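PDB 6MRO: methyl transferase from Methanosarcina acetivorans from Methanosarcina acetivorans, which probably acts as an S-adenosylmethionine-dependent methyltransferase and binds S-adenosyl-L-homocysteine and calcium ions. Local coordinates for residues N82-N87 against Q93-D98. The protein carries 1 engineered substitution. Sequence-based numbering, arbitrary orientation.
Sequences NFIVGN and QLFTED. With SAH (S-adenosyl-L-homocysteine), chain B.
Edge strand 82-85 of the methyltransferase sheet packs the side chain of Ile-84, near its C-terminal end, against the loop 93-98 that leads toward strand 100-106, and Ile-84 meets Leu-94 and Phe-95 there. The Ile-84 side chain and the Phe-95 ring approach from opposite directions: Ile-84 CD1 lies 3.7 Å from Phe-95 CZ, oblique to the ring. With chi1 at 65°, Ile-84 CG1 sits between the backbone N and the carbonyl carbon, and the extended chain beyond it carries CD1 to the loop. Ile-84 CD1 is also 4.3 Å from Leu-94 CD1. Just past the strand, where the glycine has no side chain, Gly-86 CA lies 4.4 Å from Leu-94 CD1. The Phe-95 ring also packs edge-to-face with Phe-100 of strand 100-106.

Asn-87 turns its end away from the loop, and its OD1 accepts a hydrogen bond from SAH N6 (2.9 Å, 156°) and another from Leu-89 N. Replacing this asparagine with an alanine is likely to leave the adenine amino group and the Leu-89 N-H without their shared side-chain acceptor. Gly-86 O lies 3.3 Å from SAH C2, in the adenine pocket that follows the third strand of a Rossmann-like class I methyltransferase fold.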
loop_
_atom_site.group_PDB
_atom_site.type_symbol
_atom_site.label_atom_id
_atom_site.label_comp_id
_atom_site.label_asym_id
_atom_site.label_seq_id
_atom_site.Cartn_x
_atom_site.Cartn_y
_atom_site.Cartn_z
ATOM N N ASN A 82 -11.890 -7.957 5.193
ATOM C CA ASN A 82 -12.471 -6.913 6.043
ATOM C C ASN A 82 -12.147 -5.551 5.422
ATOM O O ASN A 82 -11.113 -4.947 5.703
ATOM C CB ASN A 82 -11.927 -7.057 7.462
ATOM C CG ASN A 82 -12.460 -6.016 8.427
ATOM O OD1 ASN A 82 -13.634 -5.660 8.404
ATOM N ND2 ASN A 82 -11.584 -5.534 9.302
ATOM N N PHE A 83 -13.037 -5.061 4.553
ATOM C CA PHE A 83 -12.849 -3.772 3.887
ATOM C C PHE A 83 -13.557 -2.683 4.681
ATOM O O PHE A 83 -14.753 -2.807 4.988
ATOM C CB PHE A 83 -13.399 -3.806 2.457
ATOM C CG PHE A 83 -12.482 -4.460 1.459
ATOM C CD1 PHE A 83 -11.225 -3.937 1.198
ATOM C CD2 PHE A 83 -12.889 -5.596 0.770
ATOM C CE1 PHE A 83 -10.385 -4.538 0.273
ATOM C CE2 PHE A 83 -12.065 -6.197 -0.152
ATOM C CZ PHE A 83 -10.805 -5.669 -0.401
ATOM N N ILE A 84 -12.837 -1.619 5.023
ATOM C CA ILE A 84 -13.419 -0.564 5.842
ATOM C C ILE A 84 -13.044 0.799 5.284
ATOM O O ILE A 84 -11.938 1.001 4.769
ATOM C CB ILE A 84 -13.015 -0.681 7.334
ATOM C CG1 ILE A 84 -11.518 -0.481 7.547
ATOM C CG2 ILE A 84 -13.449 -2.022 7.915
ATOM C CD1 ILE A 84 -11.120 -0.602 9.010
ATOM N N VAL A 85 -13.994 1.727 5.368
ATOM C CA VAL A 85 -13.748 3.122 5.040
ATOM C C VAL A 85 -13.064 3.766 6.232
ATOM O O VAL A 85 -13.548 3.653 7.366
ATOM C CB VAL A 85 -15.063 3.846 4.706
ATOM C CG1 VAL A 85 -14.789 5.319 4.443
ATOM C CG2 VAL A 85 -15.753 3.201 3.498
ATOM N N GLY A 86 -11.961 4.453 5.989
ATOM C CA GLY A 86 -11.220 5.025 7.099
ATOM C C GLY A 86 -9.993 5.772 6.631
ATOM O O GLY A 86 -9.577 5.688 5.468
ATOM N N ASN A 87 -9.409 6.500 7.578
ATOM C CA ASN A 87 -8.251 7.355 7.353
ATOM C C ASN A 87 -7.036 6.722 8.016
ATOM O O ASN A 87 -7.040 6.505 9.227
ATOM C CB ASN A 87 -8.504 8.744 7.932
ATOM C CG ASN A 87 -7.518 9.765 7.446
ATOM O OD1 ASN A 87 -6.350 9.456 7.169
ATOM N ND2 ASN A 87 -7.976 11.006 7.346
ATOM N N GLN A 93 -7.690 4.775 16.029
ATOM C CA GLN A 93 -9.018 4.647 16.573
ATOM C C GLN A 93 -9.741 3.477 15.968
ATOM O O GLN A 93 -10.828 3.195 16.345
ATOM C CB GLN A 93 -9.829 5.887 16.355
ATOM C CG GLN A 93 -9.374 7.076 17.138
ATOM C CD GLN A 93 -10.439 7.582 18.100
ATOM O OE1 GLN A 93 -11.286 8.371 17.745
ATOM N NE2 GLN A 93 -10.385 7.127 19.301
ATOM N N LEU A 94 -9.114 2.810 15.003
ATOM C CA LEU A 94 -9.668 1.652 14.377
ATOM C C LEU A 94 -8.971 0.373 14.764
ATOM O O LEU A 94 -9.580 -0.632 14.808
ATOM C CB LEU A 94 -9.617 1.771 12.856
ATOM C CG LEU A 94 -10.363 2.919 12.245
ATOM C CD1 LEU A 94 -9.917 3.145 10.846
ATOM C CD2 LEU A 94 -11.822 2.561 12.250
ATOM N N PHE A 95 -7.675 0.432 15.005
ATOM C CA PHE A 95 -6.900 -0.752 15.334
ATOM C C PHE A 95 -6.095 -0.485 16.597
ATOM O O PHE A 95 -5.731 0.658 16.889
ATOM C CB PHE A 95 -5.939 -1.162 14.195
ATOM C CG PHE A 95 -6.555 -1.142 12.817
ATOM C CD1 PHE A 95 -6.088 -0.260 11.847
ATOM C CD2 PHE A 95 -7.593 -2.009 12.485
ATOM C CE1 PHE A 95 -6.639 -0.239 10.579
ATOM C CE2 PHE A 95 -8.149 -1.996 11.212
ATOM C CZ PHE A 95 -7.682 -1.107 10.262
ATOM N N THR A 96 -5.833 -1.541 17.359
ATOM C CA THR A 96 -4.955 -1.401 18.506
ATOM C C THR A 96 -3.505 -1.574 18.054
ATOM O O THR A 96 -3.214 -1.869 16.891
ATOM C CB THR A 96 -5.317 -2.398 19.610
ATOM O OG1 THR A 96 -5.483 -3.707 19.046
ATOM C CG2 THR A 96 -6.604 -1.976 20.305
ATOM N N GLU A 97 -2.586 -1.386 18.994
ATOM C CA GLU A 97 -1.163 -1.507 18.720
ATOM C C GLU A 97 -0.787 -2.959 18.434
ATOM O O GLU A 97 -1.440 -3.892 18.908
ATOM C CB GLU A 97 -0.369 -0.983 19.924
ATOM C CG GLU A 97 1.136 -0.864 19.736
ATOM C CD GLU A 97 1.845 -0.350 20.989
ATOM O OE1 GLU A 97 1.157 -0.011 21.982
ATOM O OE2 GLU A 97 3.095 -0.315 20.983
ATOM N N ASP A 98 0.277 -3.144 17.638
ATOM C CA ASP A 98 0.921 -4.450 17.467
ATOM C C ASP A 98 -0.087 -5.504 17.006
ATOM O O ASP A 98 -0.215 -6.579 17.589
ATOM C CB ASP A 98 1.610 -4.894 18.762
ATOM C CG ASP A 98 2.587 -3.858 19.299
ATOM O OD1 ASP A 98 3.270 -3.187 18.505
ATOM O OD2 ASP A 98 2.673 -3.715 20.537
HETATM N N SAH B . -3.755 0.554 -3.349
HETATM C CA SAH B . -4.739 0.770 -4.426
HETATM C CB SAH B . -5.078 2.250 -4.552
HETATM C CG SAH B . -3.850 3.152 -4.682
HETATM S SD SAH B . -4.254 4.881 -5.022
HETATM C C SAH B . -4.241 0.246 -5.764
HETATM O O SAH B . -3.075 -0.160 -5.891
HETATM O OXT SAH B . -5.005 0.236 -6.741
HETATM C "C5'" SAH B . -4.094 5.494 -3.316
HETATM C "C4'" SAH B . -5.316 5.181 -2.451
HETATM O "O4'" SAH B . -5.104 5.706 -1.147
HETATM C "C3'" SAH B . -6.639 5.754 -2.958
HETATM O "O3'" SAH B . -7.562 4.681 -3.062
HETATM C "C2'" SAH B . -7.020 6.778 -1.898
HETATM O "O2'" SAH B . -8.417 6.926 -1.687
HETATM C "C1'" SAH B . -6.320 6.237 -0.663
HETATM N N9 SAH B . -5.992 7.227 0.369
HETATM C C8 SAH B . -5.394 8.458 0.213
HETATM N N7 SAH B . -5.234 9.007 1.430
HETATM C C5 SAH B . -5.700 8.135 2.357
HETATM C C6 SAH B . -5.789 8.183 3.745
HETATM N N6 SAH B . -5.360 9.244 4.416
HETATM N N1 SAH B . -6.329 7.118 4.417
HETATM C C2 SAH B . -6.776 6.005 3.730
HETATM N N3 SAH B . -6.704 5.958 2.355
HETATM C C4 SAH B . -6.160 7.008 1.694
#